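Local coordinates for protein cortical-lytic enzyme (Bacillus cereus, PDB 4S3J) that acts as an N-acetylglucosaminidase of glycosyl hydrolase family 18 that degrades partially broken-down spore cortex peptidoglycan during germination, at residues D218-A223 with S248-P253; D214-F219 with F278-T283; E228-F233 with E265-K270. All blocks are in the same frame, centred on the assembly; numbering follows the deposited sequence.

Overall arrangement
After two N-terminal LysM domains the chain enters the glycosyl hydrolase family 18 barrel, to which all three contacts belong. Segment 214-219 opens contact 2, and contact 1 starts from the same stretch, at Asp218. Contact 1 closes first, once helix 227-240 has been passed and the neighbouring parallel strand 246-251 has formed. Contact 3 starts on that helix and closes at the loop 265-268 leading into helix 269-275, so it crosses contact 1. Contact 2 closes last, at strand 278-281, with contact 3 nested inside its loop. Ser248 bonds to Asp214 and His216, and His267 to Phe219, tying barrel strands to the loop carrying the likely proton donor and the loop before helix 269-275.

Contact 1 (D218-A223 with S248-P253); sequences DFESVA and STTLVP
Asp218, with chi1 at -179°, swings its carboxylate opposite the backbone N, while Thr250, chi1 -67°, holds CG2 opposite its own N and sets OG1 beside it; together these settings bring the carboxylate against the threonine branch point. Asp218 OD1 lies 3.3 Å from Thr250 CB and 3.4 Å from Thr250 CG2, a polar oxygen resting on hydrocarbon. The hydroxyl of Thr250 is engaged elsewhere, hydrogen-bonded to NE2 of His216. Glu220 extends its chain beyond CG and reaches the same methyl from much the same side, OE2 standing 4.0 Å from Thr250 CG2. The two acids thereby converge, with Asp218 OD1 2.6 Å from Glu220 OE2. A water also joins the backbones: Phe219 N donates to it over 3.1 Å, and it is placed to donate to Thr250 O, 2.8 Å away. It bridges Phe219, in the segment leading to helix 227-240, and Thr250 of the parallel strand 246-251. Glu220 is the likely proton donor, and Asp218 occupies the aspartate position two residues before it in the family 18 signature. Two carboxylates this close, beside the Thr250 methyl, probably share a proton, consistent with the acid pair of that signature.

Contact 2 (D214-F219 with F278-T283); sequences DIHFDF and FVVIMT
Asp214 meets Phe278 in the closest part of this contact, the two side chains approaching from opposite directions. The carboxylate meets the CE2-CZ end of the ring, Asp214 OD1 3.5 Å from Phe278 CE2 and Asp214 OD2 3.6 Å from Phe278 CZ, with the two planes only 16° apart. Phe278 gets there by taking the crowded position between backbone N and carbonyl carbon (chi1 66°), which turns its ring toward strand 214-218. The carboxylate is held by bonds to strand 246-251, OD2 to Ser248 OG and OD1 to Thr246 OG1. Two residues further along each strand, packing is slacker: His216 CE1 stands 4.0 Å from Val280 CG2, the side chains crossing at about a right angle. Ser248 OG binds ND1 of His216 and NE2 is hydrogen-bonded as well, so both ring nitrogens are engaged and the imidazole is fixed in rotation. Looser still is the partly exposed end, where Met282 SD lies 5.3 Å from Asp218 OD1 and the chain of Met282 passes through an inverse gamma turn. The backbones themselves stay apart, 8.9 Å between the CA atoms of His216 and Val279, because strand 246-251 runs between them. Side chains spanning a curved run of parallel strands in this way form the interior of a TIM barrel, here leading up to the family 18 active site.

Contact 3 (E228-F233 with E265-K270); sequences EAYNRF and EAHDYK
Tyr230 and Asn231, on consecutive positions of helix 227-240, face the loop before helix 269-275, with CA of Tyr230 7.3 Å from that of Ala266 and CA of Asn231 7.7 Å from that of Asp268. The carboxamide of Asn231 carries the contact. Its ND2 donates across to Asp268 OD2 at 3.3 Å, slightly bent (154°), and back to Glu228 OE1, one turn earlier, at 3.2 Å and nearly straight (170°). Both acceptors lie close to the amide plane, in different directions, but each carboxylate is approached from above its own plane; the amide and the Asp268 carboxylate are turned 61° apart. On the other side of the group, Asn231 OD1 accepts a water proton over 2.8 Å. That water also donates to Ala266 O at 2.7 Å and accepts from Asp268 N at 3.0 Å, knitting the amide to the loop backbone. The bonds fix which end of the amide is oxygen and which is nitrogen. Beside it the Tyr230 ring presents its edge, CD2 resting 3.6 Å from Ala266 O, with His267 next along the same edge. Asp268 is the N-cap of helix 269-275, its OD1 bonded to Ala271 N, while its OD2 also forms a salt bridge with Arg227. Glu228 is in turn paired with Arg235, so these arginines probably offset the two acids that share Asn231. The contact joins helix 227-240 to the loop that leads into helix 269-275. Inward, His267 bonds to Phe219 O and Val252 N, and the Tyr230 ring meets that of Phe219, which precedes the likely proton donor Glu220 in the chain.

Contact 1 (D218-A223 with S248-P253)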
loop_
_atom_site.group_PDB
_atom_site.type_symbol
_atom_site.label_atom_id
_atom_site.label_comp_id
_atom_site.label_asym_id
_atom_site.label_seq_id
_atom_site.Cartn_x
_atom_site.Cartn_y
_atom_site.Cartn_z
ATOM N N ASP A 218 -11.643 -5.814 10.764
ATOM C CA ASP A 218 -11.501 -6.503 9.501
ATOM C C ASP A 218 -12.379 -7.744 9.562
ATOM O O ASP A 218 -11.897 -8.844 9.830
ATOM C CB ASP A 218 -10.051 -6.864 9.220
ATOM C CG ASP A 218 -9.883 -7.565 7.885
ATOM O OD1 ASP A 218 -10.820 -7.490 7.055
ATOM O OD2 ASP A 218 -8.812 -8.162 7.655
ATOM N N PHE A 219 -13.677 -7.538 9.369
ATOM C CA PHE A 219 -14.651 -8.627 9.291
ATOM C C PHE A 219 -14.922 -8.914 7.813
ATOM O O PHE A 219 -15.382 -8.024 7.068
ATOM C CB PHE A 219 -15.968 -8.261 10.004
ATOM C CG PHE A 219 -15.897 -8.268 11.523
ATOM C CD1 PHE A 219 -14.784 -8.731 12.205
ATOM C CD2 PHE A 219 -16.986 -7.827 12.267
ATOM C CE1 PHE A 219 -14.754 -8.749 13.590
ATOM C CE2 PHE A 219 -16.954 -7.845 13.649
ATOM C CZ PHE A 219 -15.836 -8.313 14.308
ATOM N N GLU A 220 -14.581 -10.115 7.368
ATOM C CA GLU A 220 -14.813 -10.538 5.986
ATOM C C GLU A 220 -15.597 -11.852 5.955
ATOM O O GLU A 220 -15.679 -12.546 6.959
ATOM C CB GLU A 220 -13.489 -10.674 5.239
ATOM C CG GLU A 220 -12.735 -9.358 5.184
ATOM C CD GLU A 220 -11.427 -9.453 4.446
ATOM O OE1 GLU A 220 -11.376 -10.120 3.389
ATOM O OE2 GLU A 220 -10.431 -8.879 4.945
ATOM N N SER A 221 -16.171 -12.170 4.797
ATOM C CA SER A 221 -17.069 -13.320 4.646
ATOM C C SER A 221 -18.209 -13.253 5.643
ATOM O O SER A 221 -18.625 -14.273 6.208
ATOM C CB SER A 221 -16.315 -14.641 4.814
ATOM O OG SER A 221 -15.297 -14.761 3.848
ATOM N N VAL A 222 -18.692 -12.041 5.874
ATOM C CA VAL A 222 -19.866 -11.829 6.707
ATOM C C VAL A 222 -21.110 -12.201 5.901
ATOM O O VAL A 222 -21.225 -11.843 4.739
ATOM C CB VAL A 222 -19.928 -10.370 7.185
ATOM C CG1 VAL A 222 -21.201 -10.070 7.977
ATOM C CG2 VAL A 222 -18.686 -10.028 7.994
ATOM N N ALA A 223 -22.041 -12.926 6.518
ATOM C CA ALA A 223 -23.285 -13.291 5.843
ATOM C C ALA A 223 -24.064 -12.049 5.374
ATOM O O ALA A 223 -24.137 -11.062 6.095
ATOM C CB ALA A 223 -24.151 -14.119 6.767
ATOM N N SER A 248 -12.252 2.308 12.697
ATOM C CA SER A 248 -12.050 2.082 11.278
ATOM C C SER A 248 -12.438 0.669 10.885
ATOM O O SER A 248 -12.587 -0.205 11.746
ATOM C CB SER A 248 -10.586 2.365 10.889
ATOM O OG SER A 248 -9.687 1.526 11.599
ATOM N N THR A 249 -12.632 0.466 9.585
ATOM C CA THR A 249 -12.992 -0.839 9.037
ATOM C C THR A 249 -12.299 -1.142 7.715
ATOM O O THR A 249 -11.888 -0.217 6.979
ATOM C CB THR A 249 -14.491 -0.940 8.769
ATOM O OG1 THR A 249 -14.865 0.127 7.896
ATOM C CG2 THR A 249 -15.300 -0.892 10.083
ATOM N N THR A 250 -12.214 -2.435 7.409
ATOM C CA THR A 250 -11.792 -2.917 6.106
ATOM C C THR A 250 -12.991 -3.125 5.183
ATOM O O THR A 250 -13.999 -3.713 5.575
ATOM C CB THR A 250 -11.012 -4.253 6.236
ATOM O OG1 THR A 250 -9.774 -4.013 6.916
ATOM C CG2 THR A 250 -10.734 -4.869 4.865
ATOM N N LEU A 251 -12.865 -2.654 3.954
ATOM C CA LEU A 251 -13.884 -2.840 2.920
ATOM C C LEU A 251 -13.315 -3.560 1.698
ATOM O O LEU A 251 -12.234 -3.220 1.197
ATOM C CB LEU A 251 -14.465 -1.490 2.479
ATOM C CG LEU A 251 -15.329 -0.701 3.465
ATOM C CD1 LEU A 251 -15.637 0.685 2.862
ATOM C CD2 LEU A 251 -16.597 -1.450 3.823
ATOM N N VAL A 252 -14.064 -4.519 1.175
ATOM C CA VAL A 252 -13.747 -5.088 -0.127
ATOM C C VAL A 252 -13.956 -3.999 -1.185
ATOM O O VAL A 252 -14.790 -3.096 -1.008
ATOM C CB VAL A 252 -14.605 -6.329 -0.466
ATOM C CG1 VAL A 252 -14.262 -7.497 0.456
ATOM C CG2 VAL A 252 -16.094 -5.987 -0.410
ATOM N N PRO A 253 -13.188 -4.069 -2.285
ATOM C CA PRO A 253 -13.316 -3.101 -3.377
ATOM C C PRO A 253 -14.606 -3.318 -4.165
ATOM O O PRO A 253 -14.941 -4.460 -4.495
ATOM C CB PRO A 253 -12.087 -3.385 -4.240
ATOM C CG PRO A 253 -11.793 -4.812 -4.001
ATOM C CD PRO A 253 -12.121 -5.053 -2.549
HETATM O O HOH W 1 -14.868 -5.113 7.897
#

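Contact 2 (D214-F219 with F278-T283)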
loop_
_atom_site.group_PDB
_atom_site.type_symbol
_atom_site.label_atom_id
_atom_site.label_comp_id
_atom_site.label_asym_id
_atom_site.label_seq_id
_atom_site.Cartn_x
_atom_site.Cartn_y
_atom_site.Cartn_z
ATOM N N ASP A 214 -6.868 3.599 17.723
ATOM C CA ASP A 214 -7.820 3.289 16.657
ATOM C C ASP A 214 -8.209 1.823 16.738
ATOM O O ASP A 214 -7.342 0.953 16.782
ATOM C CB ASP A 214 -7.238 3.576 15.268
ATOM C CG ASP A 214 -8.227 3.247 14.141
ATOM O OD1 ASP A 214 -9.180 4.028 13.922
ATOM O OD2 ASP A 214 -8.064 2.209 13.467
ATOM N N ILE A 215 -9.512 1.568 16.767
ATOM C CA ILE A 215 -10.065 0.224 16.758
ATOM C C ILE A 215 -10.504 -0.110 15.348
ATOM O O ILE A 215 -11.329 0.602 14.759
ATOM C CB ILE A 215 -11.269 0.090 17.727
ATOM C CG1 ILE A 215 -10.840 0.252 19.192
ATOM C CG2 ILE A 215 -11.874 -1.314 17.640
ATOM C CD1 ILE A 215 -10.382 1.580 19.610
ATOM N N HIS A 216 -9.913 -1.162 14.795
ATOM C CA HIS A 216 -10.111 -1.517 13.401
ATOM C C HIS A 216 -10.734 -2.901 13.220
ATOM O O HIS A 216 -10.131 -3.897 13.600
ATOM C CB HIS A 216 -8.781 -1.506 12.650
ATOM C CG HIS A 216 -8.933 -1.750 11.183
ATOM N ND1 HIS A 216 -9.118 -0.736 10.284
ATOM C CD2 HIS A 216 -8.982 -2.905 10.468
ATOM C CE1 HIS A 216 -9.255 -1.238 9.065
ATOM N NE2 HIS A 216 -9.185 -2.553 9.160
ATOM N N PHE A 217 -11.912 -2.958 12.600
ATOM C CA PHE A 217 -12.552 -4.229 12.296
ATOM C C PHE A 217 -12.302 -4.670 10.868
ATOM O O PHE A 217 -12.610 -3.951 9.888
ATOM C CB PHE A 217 -14.051 -4.148 12.566
ATOM C CG PHE A 217 -14.369 -3.931 13.998
ATOM C CD1 PHE A 217 -14.337 -4.991 14.885
ATOM C CD2 PHE A 217 -14.701 -2.674 14.471
ATOM C CE1 PHE A 217 -14.609 -4.807 16.211
ATOM C CE2 PHE A 217 -14.985 -2.480 15.811
ATOM C CZ PHE A 217 -14.940 -3.552 16.682
ATOM N N ASP A 218 -11.643 -5.814 10.764
ATOM C CA ASP A 218 -11.501 -6.503 9.501
ATOM C C ASP A 218 -12.379 -7.744 9.562
ATOM O O ASP A 218 -11.897 -8.844 9.830
ATOM C CB ASP A 218 -10.051 -6.864 9.220
ATOM C CG ASP A 218 -9.883 -7.565 7.885
ATOM O OD1 ASP A 218 -10.820 -7.490 7.055
ATOM O OD2 ASP A 218 -8.812 -8.162 7.655
ATOM N N PHE A 219 -13.677 -7.538 9.369
ATOM C CA PHE A 219 -14.651 -8.627 9.291
ATOM C C PHE A 219 -14.922 -8.914 7.813
ATOM O O PHE A 219 -15.382 -8.024 7.068
ATOM C CB PHE A 219 -15.968 -8.261 10.004
ATOM C CG PHE A 219 -15.897 -8.268 11.523
ATOM C CD1 PHE A 219 -14.784 -8.731 12.205
ATOM C CD2 PHE A 219 -16.986 -7.827 12.267
ATOM C CE1 PHE A 219 -14.754 -8.749 13.590
ATOM C CE2 PHE A 219 -16.954 -7.845 13.649
ATOM C CZ PHE A 219 -15.836 -8.313 14.308
ATOM N N PHE A 278 -12.377 6.249 9.428
ATOM C CA PHE A 278 -11.841 5.956 8.108
ATOM C C PHE A 278 -12.028 4.497 7.740
ATOM O O PHE A 278 -12.324 3.655 8.600
ATOM C CB PHE A 278 -10.367 6.355 8.013
ATOM C CG PHE A 278 -9.422 5.555 8.880
ATOM C CD1 PHE A 278 -8.872 4.359 8.427
ATOM C CD2 PHE A 278 -9.026 6.035 10.110
ATOM C CE1 PHE A 278 -7.960 3.641 9.215
ATOM C CE2 PHE A 278 -8.121 5.345 10.892
ATOM C CZ PHE A 278 -7.587 4.142 10.447
ATOM N N VAL A 279 -11.931 4.230 6.443
ATOM C CA VAL A 279 -11.982 2.877 5.892
ATOM C C VAL A 279 -10.692 2.582 5.147
ATOM O O VAL A 279 -10.048 3.486 4.608
ATOM C CB VAL A 279 -13.169 2.665 4.918
ATOM C CG1 VAL A 279 -14.513 2.863 5.635
ATOM C CG2 VAL A 279 -13.078 3.595 3.718
ATOM N N VAL A 280 -10.336 1.304 5.154
ATOM C CA VAL A 280 -9.247 0.768 4.337
ATOM C C VAL A 280 -9.870 -0.107 3.252
ATOM O O VAL A 280 -10.453 -1.148 3.550
ATOM C CB VAL A 280 -8.231 -0.042 5.174
ATOM C CG1 VAL A 280 -7.212 -0.709 4.275
ATOM C CG2 VAL A 280 -7.520 0.856 6.170
ATOM N N ILE A 281 -9.774 0.342 1.998
ATOM C CA ILE A 281 -10.359 -0.394 0.884
ATOM C C ILE A 281 -9.281 -1.245 0.249
ATOM O O ILE A 281 -8.213 -0.743 -0.093
ATOM C CB ILE A 281 -10.996 0.534 -0.172
ATOM C CG1 ILE A 281 -11.945 1.538 0.502
ATOM C CG2 ILE A 281 -11.713 -0.296 -1.245
ATOM C CD1 ILE A 281 -12.703 2.438 -0.449
ATOM N N MET A 282 -9.557 -2.531 0.108
ATOM C CA MET A 282 -8.566 -3.478 -0.394
ATOM C C MET A 282 -8.453 -3.415 -1.918
ATOM O O MET A 282 -8.804 -4.361 -2.636
ATOM C CB MET A 282 -8.912 -4.888 0.070
ATOM C CG MET A 282 -8.772 -5.037 1.569
ATOM S SD MET A 282 -9.021 -6.714 2.163
ATOM C CE MET A 282 -10.722 -6.967 1.656
ATOM N N THR A 283 -7.918 -2.293 -2.393
ATOM C CA THR A 283 -7.723 -2.045 -3.819
ATOM C C THR A 283 -6.464 -2.754 -4.356
ATOM O O THR A 283 -5.505 -2.124 -4.815
ATOM C CB THR A 283 -7.668 -0.521 -4.086
ATOM O OG1 THR A 283 -7.022 0.139 -2.983
ATOM C CG2 THR A 283 -9.069 0.054 -4.227
#

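Contact 3 (E228-F233 with E265-K270)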
loop_
_atom_site.group_PDB
_atom_site.type_symbol
_atom_site.label_atom_id
_atom_site.label_comp_id
_atom_site.label_asym_id
_atom_site.label_seq_id
_atom_site.Cartn_x
_atom_site.Cartn_y
_atom_site.Cartn_z
ATOM N N GLU A 228 -27.059 -5.247 8.107
ATOM C CA GLU A 228 -27.519 -4.205 9.015
ATOM C C GLU A 228 -27.076 -4.463 10.460
ATOM O O GLU A 228 -26.825 -3.505 11.194
ATOM C CB GLU A 228 -29.039 -4.054 8.929
ATOM C CG GLU A 228 -29.596 -2.996 9.859
ATOM C CD GLU A 228 -28.959 -1.623 9.664
ATOM O OE1 GLU A 228 -28.548 -1.282 8.526
ATOM O OE2 GLU A 228 -28.861 -0.892 10.675
ATOM N N ALA A 229 -26.962 -5.736 10.866
ATOM C CA ALA A 229 -26.443 -6.070 12.197
ATOM C C ALA A 229 -24.980 -5.611 12.352
ATOM O O ALA A 229 -24.555 -5.207 13.436
ATOM C CB ALA A 229 -26.579 -7.579 12.473
ATOM N N TYR A 230 -24.206 -5.678 11.274
ATOM C CA TYR A 230 -22.834 -5.179 11.297
ATOM C C TYR A 230 -22.853 -3.648 11.441
ATOM O O TYR A 230 -22.112 -3.079 12.245
ATOM C CB TYR A 230 -22.082 -5.595 10.021
ATOM C CG TYR A 230 -20.578 -5.351 10.010
ATOM C CD1 TYR A 230 -19.878 -5.010 11.166
ATOM C CD2 TYR A 230 -19.863 -5.460 8.833
ATOM C CE1 TYR A 230 -18.502 -4.792 11.140
ATOM C CE2 TYR A 230 -18.477 -5.234 8.796
ATOM C CZ TYR A 230 -17.811 -4.909 9.958
ATOM O OH TYR A 230 -16.454 -4.688 9.947
ATOM N N ASN A 231 -23.702 -2.985 10.663
ATOM C CA ASN A 231 -23.873 -1.535 10.809
ATOM C C ASN A 231 -24.233 -1.155 12.240
ATOM O O ASN A 231 -23.650 -0.234 12.805
ATOM C CB ASN A 231 -24.938 -0.991 9.848
ATOM C CG ASN A 231 -24.558 -1.150 8.403
ATOM O OD1 ASN A 231 -23.375 -1.243 8.069
ATOM N ND2 ASN A 231 -25.558 -1.169 7.523
ATOM N N ARG A 232 -25.174 -1.880 12.848
ATOM C CA ARG A 232 -25.566 -1.589 14.228
ATOM C C ARG A 232 -24.426 -1.827 15.199
ATOM O O ARG A 232 -24.246 -1.065 16.142
ATOM C CB ARG A 232 -26.767 -2.428 14.669
ATOM C CG ARG A 232 -28.070 -2.134 13.981
ATOM C CD ARG A 232 -29.211 -2.712 14.795
ATOM N NE ARG A 232 -29.122 -4.171 14.880
ATOM C CZ ARG A 232 -29.647 -5.010 13.992
ATOM N NH1 ARG A 232 -30.322 -4.539 12.948
ATOM N NH2 ARG A 232 -29.509 -6.324 14.152
ATOM N N PHE A 233 -23.666 -2.901 14.994
ATOM C CA PHE A 233 -22.507 -3.137 15.835
ATOM C C PHE A 233 -21.530 -1.962 15.745
ATOM O O PHE A 233 -21.035 -1.484 16.762
ATOM C CB PHE A 233 -21.808 -4.445 15.438
ATOM C CG PHE A 233 -20.469 -4.636 16.083
ATOM C CD1 PHE A 233 -20.364 -4.860 17.443
ATOM C CD2 PHE A 233 -19.305 -4.612 15.320
ATOM C CE1 PHE A 233 -19.132 -5.047 18.041
ATOM C CE2 PHE A 233 -18.067 -4.805 15.916
ATOM C CZ PHE A 233 -17.983 -5.020 17.272
ATOM N N GLU A 265 -22.529 -7.926 0.067
ATOM C CA GLU A 265 -23.569 -7.075 0.630
ATOM C C GLU A 265 -23.244 -6.571 2.016
ATOM O O GLU A 265 -23.564 -5.437 2.343
ATOM C CB GLU A 265 -24.913 -7.811 0.692
ATOM C CG GLU A 265 -25.454 -8.271 -0.647
ATOM C CD GLU A 265 -26.844 -8.876 -0.530
ATOM O OE1 GLU A 265 -27.513 -8.639 0.498
ATOM O OE2 GLU A 265 -27.267 -9.592 -1.462
ATOM N N ALA A 266 -22.584 -7.395 2.822
ATOM C CA ALA A 266 -22.357 -7.041 4.210
ATOM C C ALA A 266 -21.385 -5.887 4.382
ATOM O O ALA A 266 -21.283 -5.343 5.473
ATOM C CB ALA A 266 -21.849 -8.248 4.972
ATOM N N HIS A 267 -20.670 -5.510 3.319
ATOM C CA HIS A 267 -19.807 -4.326 3.382
ATOM C C HIS A 267 -20.550 -3.129 2.785
ATOM O O HIS A 267 -20.467 -2.840 1.590
ATOM C CB HIS A 267 -18.475 -4.566 2.669
ATOM C CG HIS A 267 -17.501 -5.343 3.486
ATOM N ND1 HIS A 267 -16.155 -5.457 3.150
ATOM C CD2 HIS A 267 -17.642 -6.049 4.630
ATOM C CE1 HIS A 267 -15.542 -6.186 4.041
ATOM N NE2 HIS A 267 -16.418 -6.574 4.960
ATOM N N ASP A 268 -21.270 -2.441 3.659
ATOM C CA ASP A 268 -22.170 -1.362 3.283
ATOM C C ASP A 268 -21.400 -0.048 3.268
ATOM O O ASP A 268 -21.206 0.587 4.306
ATOM C CB ASP A 268 -23.336 -1.330 4.277
ATOM C CG ASP A 268 -24.485 -0.411 3.857
ATOM O OD1 ASP A 268 -24.263 0.585 3.132
ATOM O OD2 ASP A 268 -25.640 -0.717 4.273
ATOM N N TYR A 269 -20.940 0.350 2.080
ATOM C CA TYR A 269 -20.098 1.528 1.942
ATOM C C TYR A 269 -20.754 2.774 2.550
ATOM O O TYR A 269 -20.147 3.466 3.368
ATOM C CB TYR A 269 -19.783 1.789 0.462
ATOM C CG TYR A 269 -18.527 1.119 -0.110
ATOM C CD1 TYR A 269 -18.273 -0.237 0.070
ATOM C CD2 TYR A 269 -17.632 1.851 -0.879
ATOM C CE1 TYR A 269 -17.140 -0.835 -0.471
ATOM C CE2 TYR A 269 -16.508 1.269 -1.417
ATOM C CZ TYR A 269 -16.262 -0.066 -1.225
ATOM O OH TYR A 269 -15.135 -0.633 -1.785
ATOM N N LYS A 270 -22.017 3.021 2.191
ATOM C CA LYS A 270 -22.713 4.230 2.618
ATOM C C LYS A 270 -22.898 4.249 4.131
ATOM O O LYS A 270 -22.614 5.242 4.788
ATOM C CB LYS A 270 -24.084 4.312 1.949
ATOM C CG LYS A 270 -24.812 5.642 2.118
ATOM C CD LYS A 270 -26.168 5.588 1.420
ATOM C CE LYS A 270 -26.057 5.617 -0.090
ATOM N NZ LYS A 270 -27.397 5.481 -0.726
HETATM O O HOH W 2 -21.712 -2.928 6.550
#